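PDB 4F1V: putative alkaline phosphatase from Pseudomonas fluorescens, which binds phosphate in the periplasm with high affinity and probably delivers it to the PstSACB ABC transporter for import. Local coordinates for residues A[140-145]-A[205-210]; A[95-100]-A[288-293]; A[37-42]-A[55-60]. All blocks are in the same frame, centred on the assembly; numbering follows the deposited sequence.

Overall arrangement
All three contacts are buried, yet their chemistry follows their place in this two-lobed, venus-flytrap binding protein. Interaction 1 joins neighbouring strands of the four-stranded sheet: hydrogen bonds cross it, and R142, at its end, pairs with E144 and the phosphate. Interaction 2, its centre about 10 Å away, ties chain that links the two sheets to the start of strand 291-299 through two hydrogen bonds, a bridging water and aliphatic packing; it touches interaction 1 through probable backbone hydrogen bonds, T206 N to P98 O and A96 N to M208 O. Interaction 3, about 28 Å from interaction 2 between centres, is apolar; both reach the five-stranded sheet, through neighbouring strands 59-62 and 291-299.

Interaction 1 of 3, residues A[140-145]-A[205-210]. With PI (hydrogenphosphate ion), chain B.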
loop_
_atom_site.group_PDB
_atom_site.type_symbol
_atom_site.label_atom_id
_atom_site.label_comp_id
_atom_site.label_asym_id
_atom_site.label_seq_id
_atom_site.Cartn_x
_atom_site.Cartn_y
_atom_site.Cartn_z
ATOM N N VAL A 140 -0.704 -17.084 -7.579
ATOM C CA VAL A 140 -0.134 -16.970 -6.234
ATOM C C VAL A 140 -0.738 -15.719 -5.574
ATOM O O VAL A 140 -0.905 -14.685 -6.221
ATOM C CB VAL A 140 1.415 -16.843 -6.274
ATOM C CG1 VAL A 140 1.981 -16.849 -4.852
ATOM C CG2 VAL A 140 2.032 -17.969 -7.093
ATOM N N TYR A 141 -1.121 -15.810 -4.307
ATOM C CA TYR A 141 -1.795 -14.734 -3.593
ATOM C C TYR A 141 -1.282 -14.696 -2.152
ATOM O O TYR A 141 -0.670 -15.614 -1.648
ATOM C CB TYR A 141 -3.311 -14.858 -3.680
ATOM C CG TYR A 141 -3.837 -16.040 -2.888
ATOM C CD1 TYR A 141 -4.290 -15.881 -1.585
ATOM C CD2 TYR A 141 -3.857 -17.309 -3.439
ATOM C CE1 TYR A 141 -4.751 -16.925 -0.825
ATOM C CE2 TYR A 141 -4.253 -18.395 -2.675
ATOM C CZ TYR A 141 -4.718 -18.229 -1.376
ATOM O OH TYR A 141 -5.163 -19.297 -0.604
ATOM N N ARG A 142 -1.603 -13.574 -1.468
ATOM C CA ARG A 142 -1.160 -13.379 -0.082
ATOM C C ARG A 142 -2.065 -14.105 0.894
ATOM O O ARG A 142 -3.288 -13.884 0.914
ATOM C CB ARG A 142 -1.101 -11.851 0.240
ATOM C CG ARG A 142 0.029 -11.142 -0.480
ATOM C CD ARG A 142 1.382 -11.409 0.164
ATOM N NE ARG A 142 1.490 -10.812 1.500
ATOM C CZ ARG A 142 1.705 -9.513 1.692
ATOM N NH1 ARG A 142 1.997 -8.696 0.664
ATOM N NH2 ARG A 142 1.653 -9.029 2.936
ATOM N N SER A 143 -1.467 -14.926 1.737
ATOM C CA SER A 143 -2.190 -15.664 2.739
ATOM C C SER A 143 -2.824 -14.845 3.846
ATOM O O SER A 143 -3.831 -15.223 4.419
ATOM C CB SER A 143 -1.234 -16.700 3.417
ATOM O OG SER A 143 -0.239 -16.052 4.200
ATOM N N GLU A 144 -2.179 -13.726 4.168
ATOM C CA GLU A 144 -2.479 -12.949 5.369
ATOM C C GLU A 144 -3.164 -11.625 4.970
ATOM O O GLU A 144 -3.443 -11.342 3.832
ATOM C CB GLU A 144 -1.210 -12.718 6.211
ATOM C CG GLU A 144 -0.246 -11.635 5.836
ATOM C CD GLU A 144 0.636 -11.870 4.620
ATOM O OE1 GLU A 144 0.224 -12.468 3.603
ATOM O OE2 GLU A 144 1.783 -11.277 4.635
ATOM N N SER A 145 -3.454 -10.810 6.016
ATOM C CA SER A 145 -4.136 -9.557 5.844
ATOM C C SER A 145 -3.128 -8.538 5.277
ATOM O O SER A 145 -2.203 -8.094 5.948
ATOM C CB SER A 145 -4.662 -9.095 7.185
ATOM O OG SER A 145 -5.273 -7.820 7.105
ATOM N N ILE A 205 1.642 -16.529 -11.636
ATOM C CA ILE A 205 1.366 -15.102 -11.806
ATOM C C ILE A 205 0.840 -14.557 -10.456
ATOM O O ILE A 205 0.204 -15.282 -9.703
ATOM C CB ILE A 205 0.311 -14.864 -12.956
ATOM C CG1 ILE A 205 0.187 -13.380 -13.300
ATOM C CG2 ILE A 205 -1.023 -15.520 -12.654
ATOM C CD1 ILE A 205 -0.416 -13.198 -14.694
ATOM N N THR A 206 1.076 -13.282 -10.189
ATOM C CA THR A 206 0.589 -12.664 -8.934
ATOM C C THR A 206 0.433 -11.148 -9.138
ATOM O O THR A 206 0.650 -10.629 -10.230
ATOM C CB THR A 206 1.547 -13.008 -7.767
ATOM O OG1 THR A 206 0.925 -12.702 -6.517
ATOM C CG2 THR A 206 2.841 -12.265 -7.846
ATOM N N TYR A 207 0.060 -10.502 -8.019
ATOM C CA TYR A 207 -0.011 -9.056 -7.888
ATOM C C TYR A 207 1.001 -8.646 -6.821
ATOM O O TYR A 207 1.253 -9.392 -5.867
ATOM C CB TYR A 207 -1.454 -8.602 -7.511
ATOM C CG TYR A 207 -1.961 -9.244 -6.239
ATOM C CD1 TYR A 207 -1.811 -8.613 -5.011
ATOM C CD2 TYR A 207 -2.520 -10.518 -6.264
ATOM C CE1 TYR A 207 -2.224 -9.222 -3.824
ATOM C CE2 TYR A 207 -2.946 -11.114 -5.077
ATOM C CZ TYR A 207 -2.812 -10.488 -3.871
ATOM O OH TYR A 207 -3.190 -11.122 -2.710
ATOM N N MET A 208 1.620 -7.451 -6.977
ATOM C CA MET A 208 2.843 -7.212 -6.183
ATOM C C MET A 208 3.239 -5.746 -6.120
ATOM O O MET A 208 3.107 -4.982 -7.097
ATOM C CB MET A 208 3.997 -7.998 -6.855
ATOM C CG MET A 208 5.330 -8.019 -6.145
ATOM S SD MET A 208 5.287 -8.577 -4.417
ATOM C CE MET A 208 4.553 -10.175 -4.633
ATOM N N SER A 209 3.825 -5.390 -4.980
ATOM C CA SER A 209 4.598 -4.163 -4.851
ATOM C C SER A 209 5.507 -3.941 -6.071
ATOM O O SER A 209 6.218 -4.885 -6.459
ATOM C CB SER A 209 5.520 -4.267 -3.610
ATOM O OG SER A 209 6.424 -3.234 -3.572
ATOM N N PRO A 210 5.578 -2.732 -6.621
ATOM C CA PRO A 210 6.463 -2.529 -7.768
ATOM C C PRO A 210 7.920 -2.616 -7.390
ATOM O O PRO A 210 8.767 -2.848 -8.267
ATOM C CB PRO A 210 6.043 -1.151 -8.284
ATOM C CG PRO A 210 5.538 -0.452 -7.031
ATOM C CD PRO A 210 4.815 -1.525 -6.264
HETATM P P PI B . 1.428 -5.507 2.627
HETATM O O1 PI B . 0.344 -5.235 3.670
HETATM O O2 PI B . 2.553 -6.369 3.204
HETATM O O3 PI B . 0.815 -6.150 1.376
HETATM O O4 PI B . 2.068 -4.149 2.225
#
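V140 N meets I205 O at 2.9 Å, almost straight at 176°, the first of three hydrogen bonds across the segments and part of the parallel pairing of strands 138-142 and 204-205. One residue on, a side chain takes over: OG1 of T206, turned anti to its own backbone N (chi1 -166°), donates to V140 O at 2.7 Å from above the carbonyl plane. Then R142 N reaches Y207 OH at 3.2 Å; T149 OG1 bonds the same phenol oxygen.

Apolar touching is slight: CB of Y141 lies at the edge of the Y207 ring, 4.0 Å from CE2.

The charged chemistry belongs to R142, whose chain bends at chi2 and chi3. NH2 donates a hydrogen bond to phosphate O2, in the guanidinium plane, at 2.8 Å, and NH1 a more bent one (131°) to O3 at 2.9 Å. T9, L10, S33, S146, G147 and T148 complete the phosphate pocket. A side-on salt bridge, NE to E144 OE1 and NH2 to OE2, holds the guanidinium's rotation; OE2 also takes G190 N.

Helix 147-159 stacks F152 on the Y207 ring, V194 of helix 190-198 packs on R142 and T206, and strand 186-188 pairs with Y141.

Interaction 2 of 3, residues A[95-100]-A[288-293]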
loop_
_atom_site.group_PDB
_atom_site.type_symbol
_atom_site.label_atom_id
_atom_site.label_comp_id
_atom_site.label_asym_id
_atom_site.label_seq_id
_atom_site.Cartn_x
_atom_site.Cartn_y
_atom_site.Cartn_z
ATOM N N VAL A 95 0.446 -1.191 -8.709
ATOM C CA VAL A 95 0.413 -2.581 -8.353
ATOM C C VAL A 95 0.811 -3.373 -9.619
ATOM O O VAL A 95 0.104 -3.280 -10.647
ATOM C CB VAL A 95 -0.970 -3.038 -7.842
ATOM C CG1 VAL A 95 -0.940 -4.552 -7.544
ATOM C CG2 VAL A 95 -1.395 -2.227 -6.639
ATOM N N ALA A 96 1.941 -4.052 -9.548
ATOM C CA ALA A 96 2.514 -4.789 -10.689
ATOM C C ALA A 96 1.951 -6.247 -10.750
ATOM O O ALA A 96 1.503 -6.767 -9.731
ATOM C CB ALA A 96 4.043 -4.806 -10.532
ATOM N N ILE A 97 2.089 -6.825 -11.935
ATOM C CA ILE A 97 1.626 -8.177 -12.216
ATOM C C ILE A 97 2.827 -9.002 -12.739
ATOM O O ILE A 97 2.945 -9.278 -13.941
ATOM C CB ILE A 97 0.452 -8.180 -13.232
ATOM C CG1 ILE A 97 -0.695 -7.249 -12.790
ATOM C CG2 ILE A 97 -0.088 -9.616 -13.414
ATOM C CD1 ILE A 97 -1.362 -7.546 -11.487
ATOM N N PRO A 98 3.753 -9.381 -11.827
ATOM C CA PRO A 98 4.878 -10.218 -12.236
ATOM C C PRO A 98 4.390 -11.672 -12.450
ATOM O O PRO A 98 3.456 -12.130 -11.825
ATOM C CB PRO A 98 5.866 -10.093 -11.079
ATOM C CG PRO A 98 4.934 -9.927 -9.873
ATOM C CD PRO A 98 3.803 -9.068 -10.391
ATOM N N PHE A 99 5.146 -12.372 -13.322
ATOM C CA PHE A 99 4.829 -13.744 -13.622
ATOM C C PHE A 99 6.103 -14.520 -13.976
ATOM O O PHE A 99 7.104 -13.907 -14.365
ATOM C CB PHE A 99 3.781 -13.864 -14.750
ATOM C CG PHE A 99 4.248 -13.290 -16.073
ATOM C CD1 PHE A 99 4.931 -14.065 -17.001
ATOM C CD2 PHE A 99 4.055 -11.927 -16.401
ATOM C CE1 PHE A 99 5.408 -13.542 -18.183
ATOM C CE2 PHE A 99 4.540 -11.404 -17.563
ATOM C CZ PHE A 99 5.223 -12.198 -18.477
ATOM N N ASN A 100 6.028 -15.836 -13.863
ATOM C CA ASN A 100 7.105 -16.741 -14.187
ATOM C C ASN A 100 6.673 -17.676 -15.315
ATOM O O ASN A 100 6.087 -18.733 -15.076
ATOM C CB ASN A 100 7.481 -17.555 -12.915
ATOM C CG ASN A 100 8.523 -18.579 -13.205
ATOM O OD1 ASN A 100 9.337 -18.408 -14.111
ATOM N ND2 ASN A 100 8.497 -19.684 -12.479
ATOM N N TYR A 288 -0.732 3.613 -16.694
ATOM C CA TYR A 288 -0.970 2.296 -16.114
ATOM C C TYR A 288 -2.162 2.371 -15.130
ATOM O O TYR A 288 -2.224 3.313 -14.324
ATOM C CB TYR A 288 0.287 1.851 -15.365
ATOM C CG TYR A 288 0.174 0.457 -14.807
ATOM C CD1 TYR A 288 0.400 -0.649 -15.634
ATOM C CD2 TYR A 288 -0.147 0.219 -13.461
ATOM C CE1 TYR A 288 0.322 -1.953 -15.140
ATOM C CE2 TYR A 288 -0.227 -1.073 -12.954
ATOM C CZ TYR A 288 0.006 -2.178 -13.787
ATOM O OH TYR A 288 -0.003 -3.459 -13.333
ATOM N N PRO A 289 -3.080 1.422 -15.156
ATOM C CA PRO A 289 -4.371 1.658 -14.476
ATOM C C PRO A 289 -4.420 1.291 -13.001
ATOM O O PRO A 289 -5.338 1.716 -12.312
ATOM C CB PRO A 289 -5.360 0.827 -15.294
ATOM C CG PRO A 289 -4.535 -0.290 -15.857
ATOM C CD PRO A 289 -3.223 0.336 -16.197
ATOM N N ILE A 290 -3.527 0.383 -12.501
ATOM C CA ILE A 290 -3.670 -0.134 -11.151
ATOM C C ILE A 290 -2.758 0.583 -10.200
ATOM O O ILE A 290 -1.500 0.477 -10.310
ATOM C CB ILE A 290 -3.410 -1.660 -11.039
ATOM C CG1 ILE A 290 -3.936 -2.448 -12.264
ATOM C CG2 ILE A 290 -4.044 -2.181 -9.751
ATOM C CD1 ILE A 290 -3.642 -3.927 -12.198
ATOM N N LEU A 291 -3.293 1.355 -9.256
ATOM C CA LEU A 291 -2.498 2.237 -8.401
ATOM C C LEU A 291 -3.264 2.499 -7.081
ATOM O O LEU A 291 -4.467 2.225 -6.953
ATOM C CB LEU A 291 -2.103 3.537 -9.097
ATOM C CG LEU A 291 -3.166 4.646 -9.147
ATOM C CD1 LEU A 291 -2.618 5.838 -9.926
ATOM C CD2 LEU A 291 -4.495 4.214 -9.761
ATOM N N GLY A 292 -2.548 3.129 -6.136
ATOM C CA GLY A 292 -3.148 3.632 -4.892
ATOM C C GLY A 292 -2.083 4.195 -3.995
ATOM O O GLY A 292 -0.993 4.547 -4.483
ATOM N N PHE A 293 -2.390 4.345 -2.700
ATOM C CA PHE A 293 -1.466 4.908 -1.717
ATOM C C PHE A 293 -1.109 3.880 -0.667
ATOM O O PHE A 293 -1.909 3.014 -0.290
ATOM C CB PHE A 293 -2.048 6.177 -1.017
ATOM C CG PHE A 293 -2.196 7.328 -1.979
ATOM C CD1 PHE A 293 -3.347 7.485 -2.744
ATOM C CD2 PHE A 293 -1.139 8.199 -2.159
ATOM C CE1 PHE A 293 -3.441 8.526 -3.661
ATOM C CE2 PHE A 293 -1.241 9.237 -3.074
ATOM C CZ PHE A 293 -2.396 9.425 -3.808
HETATM O O HOH W 1 2.171 -5.115 -14.155
#
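V95 and I290 bring the two backbones together, their CA atoms 5.5 Å apart where strand 291-299 of the five-stranded sheet is about to begin. In this periplasmic binding-protein fold, segment 95-100 follows strand 85-94 and runs into the weakly bonded strand 99-100 of the other sheet, so it is part of the connection between the lobes. V95 N donates to I290 O at 3.0 Å, bent to 153° and arriving from above the carbonyl plane.

The carbonyl of the same valine is taken by a side chain. With CG anti to the backbone N (chi1 -176°), the Y288 ring extends to V95, and its OH donates to V95 O at 2.7 Å, in the carbonyl plane; the oxygen sits at the ring's edge. P289 CD covers part of one ring face. A phenylalanine here would probably leave V95 O without this donor and the bridging water without its acceptor.

Beside the polar pair, CG2 of I290 presses on CB of V95 at 3.7 Å, while its CD1 approaches CD1 of I97 at 4.3 Å. L151, F152 and F155 of helix 147-159 pack on V95, I97 and I290 respectively. The water joins the segments once more, accepting from I97 N at 2.8 Å and donating to Y288 OH at 2.9 Å.

Interaction 3 of 3, residues A[37-42]-A[55-60]; sequences KAAFLN and KNVHWA
F40 reaches over the backbone of H58 and W59. Its CE1 comes to 3.5 Å from H58 O, which lies at the ring's edge, and CD1 stands 3.9 Å from W59 CA. The ring gets there because CG is anti to the backbone N (chi1 179°). H58 O has its own polar partner in the hydroxyl of Y302, so the phenylalanine edge is an additional neighbour of an oxygen already bonded.

Closer to the helix axis, CB of F40 rests 4.2 Å from CB of A60. V57 meets the helix with both methyls: CG1 touches F40 CA at 3.7 Å, and CG2 meets A39 CB at 4.0 Å. Its CB also lies 3.6 Å from A39 O.

Helix 33-42 thus packs against strand 59-62, the central member of the five-stranded sheet, an alpha/beta layering of the periplasmic binding-protein fold. I297 of the adjacent strand 291-299 and L85 of strand 85-94 extend the apolar surface under F40.

R369 bonds to both segments, NH1 to F40 O and NH2 to V57 O. K37, one turn before L41 on the helix, has its backbone N 4.5 Å from A60 CB, while its side chain ends in a salt bridge from NZ to E70 OE1 and in hydrogen bonds to S64 OG and K65 O.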
loop_
_atom_site.group_PDB
_atom_site.type_symbol
_atom_site.label_atom_id
_atom_site.label_comp_id
_atom_site.label_asym_id
_atom_site.label_seq_id
_atom_site.Cartn_x
_atom_site.Cartn_y
_atom_site.Cartn_z
ATOM N N LYS A 37 -1.391 -2.636 11.603
ATOM C CA LYS A 37 -2.529 -1.991 12.231
ATOM C C LYS A 37 -2.777 -2.553 13.642
ATOM O O LYS A 37 -2.967 -1.807 14.600
ATOM C CB LYS A 37 -3.791 -2.121 11.367
ATOM C CG LYS A 37 -3.709 -1.351 10.023
ATOM C CD LYS A 37 -5.064 -1.240 9.349
ATOM C CE LYS A 37 -5.675 -2.506 8.910
ATOM N NZ LYS A 37 -7.061 -2.339 8.399
ATOM N N ALA A 38 -2.739 -3.864 13.788
ATOM C CA ALA A 38 -3.024 -4.464 15.119
ATOM C C ALA A 38 -1.916 -4.041 16.115
ATOM O O ALA A 38 -2.202 -3.788 17.294
ATOM C CB ALA A 38 -3.127 -5.993 14.977
ATOM N N ALA A 39 -0.670 -4.029 15.656
ATOM C CA ALA A 39 0.444 -3.621 16.516
ATOM C C ALA A 39 0.191 -2.236 17.107
ATOM O O ALA A 39 0.330 -1.990 18.304
ATOM C CB ALA A 39 1.746 -3.636 15.720
ATOM N N PHE A 40 -0.148 -1.276 16.214
ATOM C CA PHE A 40 -0.361 0.094 16.677
ATOM C C PHE A 40 -1.609 0.191 17.571
ATOM O O PHE A 40 -1.569 0.774 18.642
ATOM C CB PHE A 40 -0.460 1.020 15.452
ATOM C CG PHE A 40 -0.710 2.453 15.897
ATOM C CD1 PHE A 40 0.380 3.283 16.159
ATOM C CD2 PHE A 40 -1.970 2.971 16.068
ATOM C CE1 PHE A 40 0.208 4.622 16.574
ATOM C CE2 PHE A 40 -2.168 4.267 16.500
ATOM C CZ PHE A 40 -1.078 5.075 16.739
ATOM N N LEU A 41 -2.730 -0.326 17.078
ATOM C CA LEU A 41 -4.013 -0.106 17.732
ATOM C C LEU A 41 -4.079 -0.668 19.147
ATOM O O LEU A 41 -4.779 -0.141 20.009
ATOM C CB LEU A 41 -5.152 -0.629 16.872
ATOM C CG LEU A 41 -5.346 0.080 15.503
ATOM C CD1 LEU A 41 -6.235 -0.818 14.624
ATOM C CD2 LEU A 41 -5.913 1.488 15.669
ATOM N N ASN A 42 -3.344 -1.771 19.368
ATOM C CA ASN A 42 -3.333 -2.477 20.646
ATOM C C ASN A 42 -2.030 -2.294 21.424
ATOM O O ASN A 42 -1.852 -2.861 22.490
ATOM C CB ASN A 42 -3.579 -4.021 20.391
ATOM C CG ASN A 42 -4.899 -4.194 19.678
ATOM O OD1 ASN A 42 -5.953 -4.002 20.269
ATOM N ND2 ASN A 42 -4.860 -4.481 18.376
ATOM N N LYS A 55 8.940 -3.945 24.519
ATOM C CA LYS A 55 8.922 -2.740 23.750
ATOM C C LYS A 55 7.471 -2.297 23.457
ATOM O O LYS A 55 6.556 -3.115 23.442
ATOM C CB LYS A 55 9.731 -2.927 22.430
ATOM C CG LYS A 55 11.228 -3.035 22.659
ATOM C CD LYS A 55 12.004 -3.172 21.400
ATOM C CE LYS A 55 13.544 -3.138 21.643
ATOM N NZ LYS A 55 14.216 -3.347 20.325
ATOM N N ASN A 56 7.331 -1.012 23.238
ATOM C CA ASN A 56 6.085 -0.387 22.764
ATOM C C ASN A 56 6.140 -0.213 21.236
ATOM O O ASN A 56 7.170 -0.188 20.614
ATOM C CB ASN A 56 5.869 0.963 23.467
ATOM C CG ASN A 56 5.611 0.756 24.948
ATOM O OD1 ASN A 56 4.681 0.071 25.325
ATOM N ND2 ASN A 56 6.495 1.258 25.783
ATOM N N VAL A 57 4.919 -0.051 20.668
ATOM C CA VAL A 57 4.749 0.246 19.250
ATOM C C VAL A 57 4.435 1.742 19.133
ATOM O O VAL A 57 3.531 2.231 19.816
ATOM C CB VAL A 57 3.608 -0.566 18.635
ATOM C CG1 VAL A 57 3.317 -0.138 17.191
ATOM C CG2 VAL A 57 3.928 -2.046 18.697
ATOM N N HIS A 58 5.157 2.449 18.269
ATOM C CA HIS A 58 4.956 3.876 18.116
ATOM C C HIS A 58 4.281 4.275 16.823
ATOM O O HIS A 58 3.668 5.351 16.765
ATOM C CB HIS A 58 6.312 4.594 18.273
ATOM C CG HIS A 58 6.954 4.311 19.593
ATOM N ND1 HIS A 58 7.834 3.301 19.770
ATOM C CD2 HIS A 58 6.697 4.862 20.817
ATOM C CE1 HIS A 58 8.148 3.265 21.044
ATOM N NE2 HIS A 58 7.432 4.136 21.726
ATOM N N TRP A 59 4.415 3.464 15.757
ATOM C CA TRP A 59 3.845 3.831 14.445
ATOM C C TRP A 59 3.733 2.535 13.620
ATOM O O TRP A 59 4.361 1.529 13.918
ATOM C CB TRP A 59 4.667 4.878 13.731
ATOM C CG TRP A 59 5.997 4.517 13.195
ATOM C CD1 TRP A 59 7.171 4.397 13.895
ATOM C CD2 TRP A 59 6.350 4.230 11.823
ATOM N NE1 TRP A 59 8.220 4.073 13.043
ATOM C CE2 TRP A 59 7.730 3.973 11.765
ATOM C CE3 TRP A 59 5.592 4.166 10.632
ATOM C CZ2 TRP A 59 8.399 3.694 10.549
ATOM C CZ3 TRP A 59 6.227 3.891 9.421
ATOM C CH2 TRP A 59 7.633 3.672 9.388
ATOM N N ALA A 60 2.948 2.640 12.534
ATOM C CA ALA A 60 2.843 1.534 11.570
ATOM C C ALA A 60 2.821 2.066 10.128
ATOM O O ALA A 60 2.312 3.137 9.846
ATOM C CB ALA A 60 1.633 0.688 11.805
#